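Acyl-CoA dehydrogenase domain protein Tcur3483 (Thermomonospora curvata, PDB 6WY9) binds flavin adenine dinucleotide and, as a member of the acyl-CoA dehydrogenase family, probably oxidises a CH-CH bond of its substrate. Local coordinates at residues S30-E35 with Q93-D98; E48-G53 with R358-G363; R271-W276 with A307-N312; G336-I341 with V389-V394. All coordinates share one frame; numbering follows the deposited sequence.

Contact 1. Residues S30-E35 with Q93-D98; sequences SELRAE and QYVLFD
Helix segments 30-35 and 93-98 run in the same general direction where Arg33 and Val95 meet, their short axes crossing at -28° with a closest approach of 9.7 Å. The CA atoms of Arg33 and Val95, 6.3 Å apart, mark the backbone register. Val95 points toward helix 26-41 and touches both Leu32 and Arg33. CD2 of Leu32 reaches CB of Val95 at 4.0 Å, forming the apolar half of the contact, which Trp74 and Tyr77 continue around Leu32. With CG1 anti to its backbone N, Val95 sets this methyl beneath the arginine: CG1 lies 3.9 Å from CZ of Arg33, over the centre of one guanidinium face, while CG2 approaches NH2. The arginine chain bends at chi3, folding across the valine before its NH1 meets OD1 of Asp98 at 3.1 Å. This salt bridge includes only a weak hydrogen bond, bent to 135° at the hydrogen, and the carboxylate plane is turned 74° from the guanidinium. Asp98 is held more strongly by Arg274 of helix 263-286, and Arg33 also pairs with Glu99. The two acids probably offset the repulsion between Arg33 and the less well-ordered Arg274, while the valine methyl supports one face of the Arg33 guanidinium.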
loop_
_atom_site.group_PDB
_atom_site.type_symbol
_atom_site.label_atom_id
_atom_site.label_comp_id
_atom_site.label_asym_id
_atom_site.label_seq_id
_atom_site.Cartn_x
_atom_site.Cartn_y
_atom_site.Cartn_z
ATOM N N SER A 30 -34.262 -8.043 12.783
ATOM C CA SER A 30 -33.921 -8.898 13.926
ATOM C C SER A 30 -34.765 -10.167 13.969
ATOM O O SER A 30 -34.240 -11.260 14.171
ATOM C CB SER A 30 -34.125 -8.133 15.225
ATOM O OG SER A 30 -33.020 -7.294 15.430
ATOM N N GLU A 31 -36.084 -10.036 13.856
ATOM C CA GLU A 31 -36.924 -11.231 13.923
ATOM C C GLU A 31 -36.651 -12.133 12.727
ATOM O O GLU A 31 -36.662 -13.365 12.841
ATOM C CB GLU A 31 -38.417 -10.874 13.964
ATOM C CG GLU A 31 -38.933 -10.200 15.223
ATOM C CD GLU A 31 -38.885 -11.121 16.446
ATOM O OE1 GLU A 31 -38.678 -12.346 16.255
ATOM O OE2 GLU A 31 -39.047 -10.612 17.568
ATOM N N LEU A 32 -36.460 -11.535 11.553
ATOM C CA LEU A 32 -36.115 -12.333 10.383
ATOM C C LEU A 32 -34.818 -13.088 10.618
ATOM O O LEU A 32 -34.708 -14.290 10.335
ATOM C CB LEU A 32 -35.986 -11.426 9.160
ATOM C CG LEU A 32 -35.508 -12.107 7.887
ATOM C CD1 LEU A 32 -36.512 -13.189 7.471
ATOM C CD2 LEU A 32 -35.411 -11.014 6.838
ATOM N N ARG A 33 -33.828 -12.394 11.175
ATOM C CA ARG A 33 -32.565 -13.030 11.508
ATOM C C ARG A 33 -32.792 -14.249 12.400
ATOM O O ARG A 33 -32.248 -15.326 12.147
ATOM C CB ARG A 33 -31.642 -11.992 12.180
ATOM C CG ARG A 33 -30.178 -12.118 11.819
ATOM C CD ARG A 33 -29.251 -11.012 12.372
ATOM N NE ARG A 33 -29.084 -9.933 11.400
ATOM C CZ ARG A 33 -28.354 -10.028 10.279
ATOM N NH1 ARG A 33 -27.718 -11.158 9.962
ATOM N NH2 ARG A 33 -28.261 -8.990 9.456
ATOM N N ALA A 34 -33.602 -14.099 13.461
ATOM C CA ALA A 34 -33.758 -15.173 14.447
ATOM C C ALA A 34 -34.530 -16.364 13.875
ATOM O O ALA A 34 -34.247 -17.528 14.218
ATOM C CB ALA A 34 -34.461 -14.636 15.707
ATOM N N GLU A 35 -35.539 -16.078 13.040
ATOM C CA GLU A 35 -36.249 -17.109 12.307
ATOM C C GLU A 35 -35.299 -17.907 11.412
ATOM O O GLU A 35 -35.371 -19.138 11.356
ATOM C CB GLU A 35 -37.359 -16.470 11.461
ATOM C CG GLU A 35 -37.979 -17.433 10.473
ATOM C CD GLU A 35 -39.084 -16.809 9.615
ATOM O OE1 GLU A 35 -39.763 -17.552 8.890
ATOM O OE2 GLU A 35 -39.280 -15.581 9.664
ATOM N N GLN A 93 -33.452 -8.984 2.033
ATOM C CA GLN A 93 -32.665 -9.862 1.177
ATOM C C GLN A 93 -31.262 -10.059 1.734
ATOM O O GLN A 93 -30.710 -11.169 1.683
ATOM C CB GLN A 93 -32.612 -9.300 -0.258
ATOM C CG GLN A 93 -33.984 -9.052 -0.871
ATOM C CD GLN A 93 -33.936 -8.564 -2.318
ATOM O OE1 GLN A 93 -34.973 -8.459 -2.978
ATOM N NE2 GLN A 93 -32.735 -8.268 -2.817
ATOM N N TYR A 94 -30.654 -8.994 2.262
ATOM C CA TYR A 94 -29.283 -9.139 2.750
ATOM C C TYR A 94 -29.241 -9.959 4.028
ATOM O O TYR A 94 -28.297 -10.737 4.239
ATOM C CB TYR A 94 -28.631 -7.771 2.969
ATOM C CG TYR A 94 -27.910 -7.293 1.736
ATOM C CD1 TYR A 94 -27.359 -8.210 0.845
ATOM C CD2 TYR A 94 -27.809 -5.937 1.434
ATOM C CE1 TYR A 94 -26.707 -7.793 -0.323
ATOM C CE2 TYR A 94 -27.155 -5.505 0.273
ATOM C CZ TYR A 94 -26.611 -6.441 -0.596
ATOM O OH TYR A 94 -25.949 -6.040 -1.731
ATOM N N VAL A 95 -30.254 -9.803 4.889
ATOM C CA VAL A 95 -30.313 -10.649 6.083
ATOM C C VAL A 95 -30.336 -12.111 5.668
ATOM O O VAL A 95 -29.591 -12.935 6.203
ATOM C CB VAL A 95 -31.523 -10.297 6.967
ATOM C CG1 VAL A 95 -31.512 -11.171 8.223
ATOM C CG2 VAL A 95 -31.531 -8.818 7.374
ATOM N N LEU A 96 -31.166 -12.446 4.673
ATOM C CA LEU A 96 -31.215 -13.817 4.165
ATOM C C LEU A 96 -29.836 -14.295 3.686
ATOM O O LEU A 96 -29.331 -15.334 4.140
ATOM C CB LEU A 96 -32.263 -13.910 3.062
ATOM C CG LEU A 96 -32.318 -15.245 2.297
ATOM C CD1 LEU A 96 -32.465 -16.420 3.228
ATOM C CD2 LEU A 96 -33.475 -15.225 1.284
ATOM N N PHE A 97 -29.188 -13.537 2.798
ATOM C CA PHE A 97 -27.861 -13.953 2.319
ATOM C C PHE A 97 -26.855 -14.064 3.462
ATOM O O PHE A 97 -26.012 -14.976 3.478
ATOM C CB PHE A 97 -27.345 -12.980 1.259
ATOM C CG PHE A 97 -28.237 -12.875 0.053
ATOM C CD1 PHE A 97 -29.051 -13.936 -0.319
ATOM C CD2 PHE A 97 -28.274 -11.712 -0.713
ATOM C CE1 PHE A 97 -29.893 -13.840 -1.447
ATOM C CE2 PHE A 97 -29.118 -11.616 -1.827
ATOM C CZ PHE A 97 -29.919 -12.685 -2.189
ATOM N N ASP A 98 -26.908 -13.141 4.424
ATOM C CA ASP A 98 -25.928 -13.223 5.507
ATOM C C ASP A 98 -26.155 -14.476 6.342
ATOM O O ASP A 98 -25.196 -15.148 6.751
ATOM C CB ASP A 98 -25.966 -11.969 6.371
ATOM C CG ASP A 98 -24.796 -11.917 7.354
ATOM O OD1 ASP A 98 -25.053 -12.045 8.570
ATOM O OD2 ASP A 98 -23.619 -11.788 6.913
#

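Contact 2. Residues E48-G53 with R358-G363; sequences ERRRVG and RPESPG
The guanidinium of Arg50 receives Pro359 on one face and Glu360 at its edge. CB of Pro359 sits 3.4 Å above the plane, nearer the rim than the centre, and is equally close to NE and CZ of Arg50, at 3.5 Å from each. At the edge CD of Glu360 lies in the guanidinium plane, but the carboxylate stands almost perpendicular to it, the two planes 88° apart. NH2 of Arg50 therefore reaches only OE2 of Glu360, at 3.1 Å, in a salt bridge whose hydrogen bond is weak, with 146° at the hydrogen. Bends at chi2 and chi3 bring the head of Arg50 over CB of Pro359. NE of Arg50 is buried beside that CB with no partner in the model, probably at some cost, whereas NH1 bonds a glycerol and makes a long, weak ion pair with Glu54. Arg51 adds an aliphatic touch, its CG 3.7 Å from OE2 of Glu360; its NE stays 4.4 Å from that oxygen, beyond a salt bridge. Pro359 and Glu360 occupy the middle of a type II beta turn from Arg358 to Ser361, which presents both side chains to the helix. The contact joins helix 47-55 to the loop between helices 326-350 and 369-380; Pro359 also packs on Glu371 and Arg375 of helix 369-380, while Arg358 and Ser361 bond to the backbone of a neighbouring subunit.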
loop_
_atom_site.group_PDB
_atom_site.type_symbol
_atom_site.label_atom_id
_atom_site.label_comp_id
_atom_site.label_asym_id
_atom_site.label_seq_id
_atom_site.Cartn_x
_atom_site.Cartn_y
_atom_site.Cartn_z
ATOM N N GLU A 48 -20.759 -30.295 8.432
ATOM C CA GLU A 48 -21.386 -30.408 7.120
ATOM C C GLU A 48 -21.592 -29.041 6.487
ATOM O O GLU A 48 -21.352 -28.864 5.287
ATOM C CB GLU A 48 -22.716 -31.151 7.227
ATOM C CG GLU A 48 -22.577 -32.625 7.568
ATOM C CD GLU A 48 -23.877 -33.394 7.379
ATOM O OE1 GLU A 48 -24.694 -32.994 6.521
ATOM O OE2 GLU A 48 -24.087 -34.393 8.099
ATOM N N ARG A 49 -22.025 -28.058 7.280
ATOM C CA ARG A 49 -22.247 -26.717 6.748
ATOM C C ARG A 49 -20.982 -26.161 6.092
ATOM O O ARG A 49 -21.015 -25.701 4.943
ATOM C CB ARG A 49 -22.737 -25.784 7.859
ATOM C CG ARG A 49 -21.738 -25.562 9.002
ATOM C CD ARG A 49 -21.869 -24.178 9.641
ATOM N NE ARG A 49 -20.611 -23.783 10.261
ATOM C CZ ARG A 49 -19.584 -23.267 9.590
ATOM N NH1 ARG A 49 -19.674 -23.067 8.277
ATOM N NH2 ARG A 49 -18.464 -22.952 10.232
ATOM N N ARG A 50 -19.859 -26.181 6.818
ATOM C CA ARG A 50 -18.586 -25.718 6.276
ATOM C C ARG A 50 -18.055 -26.640 5.178
ATOM O O ARG A 50 -17.123 -26.255 4.463
ATOM C CB ARG A 50 -17.557 -25.576 7.413
ATOM C CG ARG A 50 -16.415 -24.604 7.127
ATOM C CD ARG A 50 -15.052 -25.088 7.659
ATOM N NE ARG A 50 -14.792 -26.486 7.323
ATOM C CZ ARG A 50 -14.645 -26.953 6.082
ATOM N NH1 ARG A 50 -14.744 -26.139 5.040
ATOM N NH2 ARG A 50 -14.408 -28.246 5.877
ATOM N N ARG A 51 -18.626 -27.839 5.026
ATOM C CA ARG A 51 -18.269 -28.751 3.942
ATOM C C ARG A 51 -19.042 -28.460 2.654
ATOM O O ARG A 51 -18.447 -28.460 1.569
ATOM C CB ARG A 51 -18.496 -30.203 4.381
ATOM C CG ARG A 51 -17.337 -30.809 5.168
ATOM C CD ARG A 51 -16.444 -31.657 4.265
ATOM N NE ARG A 51 -16.789 -33.082 4.280
ATOM C CZ ARG A 51 -17.535 -33.699 3.364
ATOM N NH1 ARG A 51 -17.779 -34.997 3.478
ATOM N NH2 ARG A 51 -18.038 -33.030 2.335
ATOM N N VAL A 52 -20.354 -28.216 2.743
ATOM C CA VAL A 52 -21.119 -27.842 1.553
ATOM C C VAL A 52 -20.846 -26.392 1.164
ATOM O O VAL A 52 -20.970 -26.029 -0.014
ATOM C CB VAL A 52 -22.627 -28.080 1.764
ATOM C CG1 VAL A 52 -22.965 -29.558 1.648
ATOM C CG2 VAL A 52 -23.055 -27.549 3.105
ATOM N N GLY A 53 -20.481 -25.545 2.133
ATOM C CA GLY A 53 -20.121 -24.172 1.821
ATOM C C GLY A 53 -18.802 -24.050 1.082
ATOM O O GLY A 53 -18.629 -23.139 0.267
ATOM N N ARG A 358 -5.490 -25.756 8.522
ATOM C CA ARG A 358 -6.599 -25.989 7.608
ATOM C C ARG A 358 -7.860 -26.459 8.361
ATOM O O ARG A 358 -7.772 -27.020 9.459
ATOM C CB ARG A 358 -6.198 -27.036 6.547
ATOM C CG ARG A 358 -5.239 -26.474 5.434
ATOM C CD ARG A 358 -4.620 -27.552 4.529
ATOM N NE ARG A 358 -3.828 -26.872 3.512
ATOM C CZ ARG A 358 -4.256 -26.611 2.276
ATOM N NH1 ARG A 358 -5.457 -27.050 1.882
ATOM N NH2 ARG A 358 -3.467 -25.954 1.419
ATOM N N PRO A 359 -9.043 -26.239 7.769
ATOM C CA PRO A 359 -10.290 -26.781 8.340
ATOM C C PRO A 359 -10.133 -28.258 8.627
ATOM O O PRO A 359 -9.517 -28.992 7.855
ATOM C CB PRO A 359 -11.327 -26.547 7.226
ATOM C CG PRO A 359 -10.729 -25.352 6.414
ATOM C CD PRO A 359 -9.244 -25.618 6.438
ATOM N N GLU A 360 -10.721 -28.721 9.720
ATOM C CA GLU A 360 -10.729 -30.157 10.035
ATOM C C GLU A 360 -9.378 -30.660 10.542
ATOM O O GLU A 360 -9.215 -31.878 10.715
ATOM C CB GLU A 360 -11.117 -31.044 8.834
ATOM C CG GLU A 360 -12.121 -30.450 7.837
ATOM C CD GLU A 360 -13.555 -30.696 8.237
ATOM O OE1 GLU A 360 -13.842 -30.586 9.449
ATOM O OE2 GLU A 360 -14.386 -31.011 7.350
ATOM N N SER A 361 -8.388 -29.797 10.685
ATOM C CA SER A 361 -7.220 -30.265 11.407
ATOM C C SER A 361 -7.256 -29.718 12.824
ATOM O O SER A 361 -7.802 -28.630 13.065
ATOM C CB SER A 361 -5.905 -29.829 10.741
ATOM O OG SER A 361 -5.533 -30.682 9.667
ATOM N N PRO A 362 -6.632 -30.438 13.753
ATOM C CA PRO A 362 -6.661 -30.016 15.160
ATOM C C PRO A 362 -5.982 -28.679 15.366
ATOM O O PRO A 362 -4.907 -28.423 14.819
ATOM C CB PRO A 362 -5.899 -31.132 15.893
ATOM C CG PRO A 362 -5.851 -32.258 14.988
ATOM C CD PRO A 362 -6.015 -31.759 13.564
ATOM N N GLY A 363 -6.592 -27.845 16.233
ATOM C CA GLY A 363 -6.123 -26.507 16.506
ATOM C C GLY A 363 -6.678 -25.436 15.587
ATOM O O GLY A 363 -6.403 -24.251 15.808
#

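Contact 3. Residues R271-W276 with A307-N312; sequences RMIRLW and AMRLLN
Ile273 carries the close packing here, its CD1 lodged between Met308 and Arg309. With CG1 anti to the carbonyl carbon (chi1 -71°) and the chain extended onward, CD1 comes 3.9 Å from CE of Met308, the two side chains running antiparallel side by side. Met308 is buried and also packs against His340 of helix 326-350. On the exposed side Ile273 lies across Arg309: CD1 touches CB of Arg309 at 3.8 Å and stands 3.7 Å above one guanidinium face, closer to its rim than to its middle, while CG2 meets NH2 of Arg309 at 3.9 Å. No hydrogen bond spans the segments. With an alanine here in place of Ile273, CG1, CG2 and CD1 are gone, which is likely to leave a gap beside Met308 and free the Arg309 head to turn. Packing between long helices 263-286 and 292-321, consecutive in the chain, is characteristic of the all-helical C-terminal domain of acyl-CoA dehydrogenases.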
loop_
_atom_site.group_PDB
_atom_site.type_symbol
_atom_site.label_atom_id
_atom_site.label_comp_id
_atom_site.label_asym_id
_atom_site.label_seq_id
_atom_site.Cartn_x
_atom_site.Cartn_y
_atom_site.Cartn_z
ATOM N N ARG A 271 -19.955 -11.774 4.903
ATOM C CA ARG A 271 -19.313 -12.887 5.589
ATOM C C ARG A 271 -17.978 -12.476 6.221
ATOM O O ARG A 271 -17.651 -12.897 7.337
ATOM C CB ARG A 271 -19.111 -14.039 4.603
ATOM C CG ARG A 271 -18.492 -15.224 5.281
ATOM C CD ARG A 271 -18.676 -16.521 4.536
ATOM N NE ARG A 271 -18.072 -17.574 5.337
ATOM C CZ ARG A 271 -17.644 -18.738 4.874
ATOM N NH1 ARG A 271 -17.764 -19.028 3.588
ATOM N NH2 ARG A 271 -17.101 -19.609 5.712
ATOM N N MET A 272 -17.182 -11.672 5.524
ATOM C CA MET A 272 -15.922 -11.218 6.120
ATOM C C MET A 272 -16.144 -10.294 7.321
ATOM O O MET A 272 -15.312 -10.251 8.251
ATOM C CB MET A 272 -15.057 -10.491 5.073
ATOM C CG MET A 272 -14.618 -11.403 3.930
ATOM S SD MET A 272 -13.803 -12.896 4.512
ATOM C CE MET A 272 -12.533 -12.279 5.648
ATOM N N ILE A 273 -17.222 -9.524 7.313
ATOM C CA ILE A 273 -17.542 -8.710 8.488
ATOM C C ILE A 273 -17.818 -9.609 9.691
ATOM O O ILE A 273 -17.301 -9.385 10.801
ATOM C CB ILE A 273 -18.734 -7.783 8.181
ATOM C CG1 ILE A 273 -18.299 -6.674 7.215
ATOM C CG2 ILE A 273 -19.301 -7.154 9.480
ATOM C CD1 ILE A 273 -19.466 -5.811 6.677
ATOM N N ARG A 274 -18.620 -10.659 9.484
ATOM C CA ARG A 274 -18.897 -11.605 10.574
ATOM C C ARG A 274 -17.616 -12.263 11.106
ATOM O O ARG A 274 -17.455 -12.451 12.325
ATOM C CB ARG A 274 -19.887 -12.686 10.110
ATOM C CG ARG A 274 -21.272 -12.174 9.745
ATOM C CD ARG A 274 -21.867 -11.305 10.846
ATOM N NE ARG A 274 -23.328 -11.216 10.805
ATOM C CZ ARG A 274 -24.155 -12.079 11.399
ATOM N NH1 ARG A 274 -23.685 -13.120 12.076
ATOM N NH2 ARG A 274 -25.463 -11.903 11.311
ATOM N N LEU A 275 -16.739 -12.692 10.205
ATOM C CA LEU A 275 -15.496 -13.313 10.617
ATOM C C LEU A 275 -14.601 -12.324 11.374
ATOM O O LEU A 275 -13.955 -12.703 12.347
ATOM C CB LEU A 275 -14.776 -13.883 9.388
ATOM C CG LEU A 275 -15.458 -15.186 8.926
ATOM C CD1 LEU A 275 -14.987 -15.668 7.523
ATOM C CD2 LEU A 275 -15.314 -16.328 9.985
ATOM N N TRP A 276 -14.534 -11.065 10.919
ATOM C CA TRP A 276 -13.836 -10.023 11.667
ATOM C C TRP A 276 -14.369 -9.930 13.098
ATOM O O TRP A 276 -13.602 -9.938 14.061
ATOM C CB TRP A 276 -13.966 -8.682 10.922
ATOM C CG TRP A 276 -13.294 -7.489 11.620
ATOM C CD1 TRP A 276 -12.074 -6.946 11.314
ATOM C CD2 TRP A 276 -13.837 -6.679 12.663
ATOM N NE1 TRP A 276 -11.805 -5.867 12.143
ATOM C CE2 TRP A 276 -12.864 -5.679 12.978
ATOM C CE3 TRP A 276 -15.031 -6.708 13.394
ATOM C CZ2 TRP A 276 -13.064 -4.726 13.973
ATOM C CZ3 TRP A 276 -15.223 -5.757 14.397
ATOM C CH2 TRP A 276 -14.230 -4.782 14.677
ATOM N N ALA A 307 -16.277 1.129 4.784
ATOM C CA ALA A 307 -16.445 1.711 3.449
ATOM C C ALA A 307 -17.046 0.687 2.481
ATOM O O ALA A 307 -17.973 1.005 1.729
ATOM C CB ALA A 307 -15.100 2.226 2.908
ATOM N N MET A 308 -16.542 -0.557 2.521
ATOM C CA MET A 308 -17.048 -1.614 1.636
ATOM C C MET A 308 -18.531 -1.841 1.817
ATOM O O MET A 308 -19.296 -1.905 0.850
ATOM C CB MET A 308 -16.288 -2.934 1.902
ATOM C CG MET A 308 -16.902 -4.150 1.110
ATOM S SD MET A 308 -16.424 -5.706 1.906
ATOM C CE MET A 308 -17.570 -5.751 3.295
ATOM N N ARG A 309 -18.972 -1.972 3.057
ATOM C CA ARG A 309 -20.361 -2.337 3.238
ATOM C C ARG A 309 -21.270 -1.190 2.835
ATOM O O ARG A 309 -22.374 -1.412 2.308
ATOM C CB ARG A 309 -20.591 -2.752 4.689
ATOM C CG ARG A 309 -20.728 -1.593 5.665
ATOM C CD ARG A 309 -20.775 -2.060 7.150
ATOM N NE ARG A 309 -21.924 -2.915 7.419
ATOM C CZ ARG A 309 -22.079 -3.672 8.510
ATOM N NH1 ARG A 309 -23.166 -4.415 8.654
ATOM N NH2 ARG A 309 -21.158 -3.689 9.457
ATOM N N LEU A 310 -20.814 0.051 3.050
ATOM C CA LEU A 310 -21.626 1.198 2.658
ATOM C C LEU A 310 -21.652 1.359 1.141
ATOM O O LEU A 310 -22.710 1.635 0.555
ATOM C CB LEU A 310 -21.098 2.458 3.339
ATOM C CG LEU A 310 -21.363 2.559 4.839
ATOM C CD1 LEU A 310 -20.559 3.709 5.421
ATOM C CD2 LEU A 310 -22.810 2.764 5.106
ATOM N N LEU A 311 -20.513 1.160 0.491
ATOM C CA LEU A 311 -20.504 1.201 -0.971
ATOM C C LEU A 311 -21.373 0.080 -1.551
ATOM O O LEU A 311 -22.167 0.318 -2.460
ATOM C CB LEU A 311 -19.069 1.112 -1.461
ATOM C CG LEU A 311 -18.190 2.330 -1.191
ATOM C CD1 LEU A 311 -16.775 1.974 -1.627
ATOM C CD2 LEU A 311 -18.732 3.546 -1.990
ATOM N N ASN A 312 -21.271 -1.143 -0.986
ATOM C CA ASN A 312 -22.109 -2.263 -1.440
ATOM C C ASN A 312 -23.584 -1.935 -1.325
ATOM O O ASN A 312 -24.379 -2.219 -2.239
ATOM C CB ASN A 312 -21.783 -3.526 -0.633
ATOM C CG ASN A 312 -20.473 -4.096 -1.023
ATOM O OD1 ASN A 312 -19.901 -3.640 -2.012
ATOM N ND2 ASN A 312 -19.964 -5.082 -0.271
#

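Contact 4. Residues G336-I341 with V389-V394; sequences GTETHI and VLRDMV
Glu338 and Arg391 join two helices of the C-terminal acyl-CoA dehydrogenase domain, 326-350 and 387-399, through an end-on, two-pronged salt bridge. From CB, which points toward helix 387-399, the glutamate runs out through CG, anti to the carbonyl carbon (chi1 -66°), and an extended chain to CD, which lies in the guanidinium plane at its edge. OE1 then takes NH2 of Arg391 at 2.7 Å. OE2 takes NH1 of Arg391 and is further gripped by ND2 of Asn387; both oxygens also bond glycerol. A glutamine in place of Glu338 would remove the negative charge and one acceptor, and would probably leave one prong of the Arg391 guanidinium without its mate. The arginine has a stronger partner too: its NE forms a salt bridge with an acidic side chain of a neighbouring subunit. Earlier on the same helix, Glu388 and Val389 line the FAD pocket. Carboxylate and guanidinium are only 6° from coplanar, both oxygens using syn lone pairs; the OE2 of Glu338 to NH1 of Arg391 bond measures 2.8 Å, with 166° at the hydrogen.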
loop_
_atom_site.group_PDB
_atom_site.type_symbol
_atom_site.label_atom_id
_atom_site.label_comp_id
_atom_site.label_asym_id
_atom_site.label_seq_id
_atom_site.Cartn_x
_atom_site.Cartn_y
_atom_site.Cartn_z
ATOM N N GLY A 336 -14.140 -3.766 -3.170
ATOM C CA GLY A 336 -14.629 -4.786 -2.236
ATOM C C GLY A 336 -13.815 -6.069 -2.285
ATOM O O GLY A 336 -13.361 -6.575 -1.251
ATOM N N THR A 337 -13.559 -6.589 -3.501
ATOM C CA THR A 337 -12.772 -7.828 -3.610
ATOM C C THR A 337 -11.316 -7.646 -3.122
ATOM O O THR A 337 -10.746 -8.564 -2.497
ATOM C CB THR A 337 -12.812 -8.379 -5.057
ATOM O OG1 THR A 337 -12.274 -7.410 -5.975
ATOM C CG2 THR A 337 -14.257 -8.702 -5.455
ATOM N N GLU A 338 -10.694 -6.481 -3.342
ATOM C CA GLU A 338 -9.359 -6.308 -2.769
ATOM C C GLU A 338 -9.420 -6.167 -1.250
ATOM O O GLU A 338 -8.508 -6.628 -0.536
ATOM C CB GLU A 338 -8.637 -5.110 -3.434
ATOM C CG GLU A 338 -8.376 -5.484 -4.947
ATOM C CD GLU A 338 -7.940 -4.316 -5.790
ATOM O OE1 GLU A 338 -7.805 -3.189 -5.254
ATOM O OE2 GLU A 338 -7.814 -4.512 -7.008
ATOM N N THR A 339 -10.484 -5.547 -0.739
ATOM C CA THR A 339 -10.663 -5.479 0.706
ATOM C C THR A 339 -10.872 -6.869 1.317
ATOM O O THR A 339 -10.345 -7.146 2.395
ATOM C CB THR A 339 -11.825 -4.542 1.040
ATOM O OG1 THR A 339 -11.489 -3.217 0.608
ATOM C CG2 THR A 339 -12.107 -4.502 2.559
ATOM N N HIS A 340 -11.614 -7.770 0.653
ATOM C CA HIS A 340 -11.734 -9.122 1.219
ATOM C C HIS A 340 -10.365 -9.769 1.416
ATOM O O HIS A 340 -10.120 -10.424 2.444
ATOM C CB HIS A 340 -12.589 -10.044 0.346
ATOM C CG HIS A 340 -13.956 -9.512 0.067
ATOM N ND1 HIS A 340 -14.788 -10.061 -0.884
ATOM C CD2 HIS A 340 -14.633 -8.464 0.602
ATOM C CE1 HIS A 340 -15.919 -9.369 -0.933
ATOM N NE2 HIS A 340 -15.843 -8.386 -0.047
ATOM N N ILE A 341 -9.462 -9.612 0.433
ATOM C CA ILE A 341 -8.114 -10.174 0.550
ATOM C C ILE A 341 -7.318 -9.480 1.663
ATOM O O ILE A 341 -6.583 -10.131 2.417
ATOM C CB ILE A 341 -7.367 -10.080 -0.795
ATOM C CG1 ILE A 341 -7.929 -11.055 -1.826
ATOM C CG2 ILE A 341 -5.866 -10.449 -0.620
ATOM C CD1 ILE A 341 -7.395 -10.699 -3.240
ATOM N N VAL A 389 -9.248 -4.155 -15.671
ATOM C CA VAL A 389 -10.185 -3.641 -16.664
ATOM C C VAL A 389 -11.223 -2.761 -15.983
ATOM O O VAL A 389 -11.665 -1.741 -16.537
ATOM C CB VAL A 389 -10.798 -4.821 -17.424
ATOM C CG1 VAL A 389 -11.966 -4.372 -18.340
ATOM C CG2 VAL A 389 -9.686 -5.499 -18.233
ATOM N N LEU A 390 -11.619 -3.134 -14.765
ATOM C CA LEU A 390 -12.551 -2.288 -14.023
ATOM C C LEU A 390 -11.929 -0.916 -13.737
ATOM O O LEU A 390 -12.593 0.114 -13.864
ATOM C CB LEU A 390 -12.963 -3.009 -12.736
ATOM C CG LEU A 390 -13.773 -4.284 -13.040
ATOM C CD1 LEU A 390 -14.259 -4.892 -11.706
ATOM C CD2 LEU A 390 -14.943 -4.057 -13.946
ATOM N N ARG A 391 -10.635 -0.880 -13.388
ATOM C CA ARG A 391 -9.960 0.414 -13.204
ATOM C C ARG A 391 -9.881 1.213 -14.515
ATOM O O ARG A 391 -10.074 2.442 -14.506
ATOM C CB ARG A 391 -8.547 0.199 -12.599
ATOM C CG ARG A 391 -8.558 -0.189 -11.106
ATOM C CD ARG A 391 -7.105 -0.197 -10.496
ATOM N NE ARG A 391 -7.151 -0.166 -9.043
ATOM C CZ ARG A 391 -7.411 -1.231 -8.280
ATOM N NH1 ARG A 391 -7.638 -2.430 -8.831
ATOM N NH2 ARG A 391 -7.463 -1.091 -6.968
ATOM N N ASP A 392 -9.613 0.547 -15.646
ATOM C CA ASP A 392 -9.683 1.228 -16.946
ATOM C C ASP A 392 -11.036 1.906 -17.111
ATOM O O ASP A 392 -11.128 3.023 -17.613
ATOM C CB ASP A 392 -9.536 0.265 -18.127
ATOM C CG ASP A 392 -8.147 -0.386 -18.241
ATOM O OD1 ASP A 392 -7.200 0.000 -17.539
ATOM O OD2 ASP A 392 -8.054 -1.321 -19.067
ATOM N N MET A 393 -12.109 1.160 -16.812
ATOM C CA MET A 393 -13.460 1.667 -17.007
ATOM C C MET A 393 -13.755 2.810 -16.040
ATOM O O MET A 393 -14.439 3.766 -16.413
ATOM C CB MET A 393 -14.471 0.535 -16.823
ATOM C CG MET A 393 -14.545 -0.437 -17.974
ATOM S SD MET A 393 -15.560 -1.896 -17.599
ATOM C CE MET A 393 -15.367 -2.636 -19.242
ATOM N N VAL A 394 -13.289 2.704 -14.784
ATOM C CA VAL A 394 -13.425 3.831 -13.842
ATOM C C VAL A 394 -12.840 5.098 -14.450
ATOM O O VAL A 394 -13.470 6.165 -14.424
ATOM C CB VAL A 394 -12.775 3.507 -12.479
ATOM C CG1 VAL A 394 -12.685 4.818 -11.556
ATOM C CG2 VAL A 394 -13.557 2.397 -11.762
#

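Overall arrangement
From the N terminus, contact 1 closes first, bringing helix 26-41 onto helix 90-103 across 57 intervening residues. Helix 47-55 lies within that span and opens contact 2, so the two cross; contact 2 closes only after 304 residues, linking helix 47-55 to the loop after helix 326-350. Within this long span contact 3 closes an antiparallel pair of long consecutive helices, 263-286 and 292-321. Contact 4 starts before contact 2 has closed and ends beyond it, crossing it and tying helix 326-350 to helix 387-399 near the bound FAD. Arg274 connects contact 1 to helix 263-286, and Met308 meets His340 and Gly336, so contacts 1, 3 and 4 form a touching series, whereas contact 2 touches none of them.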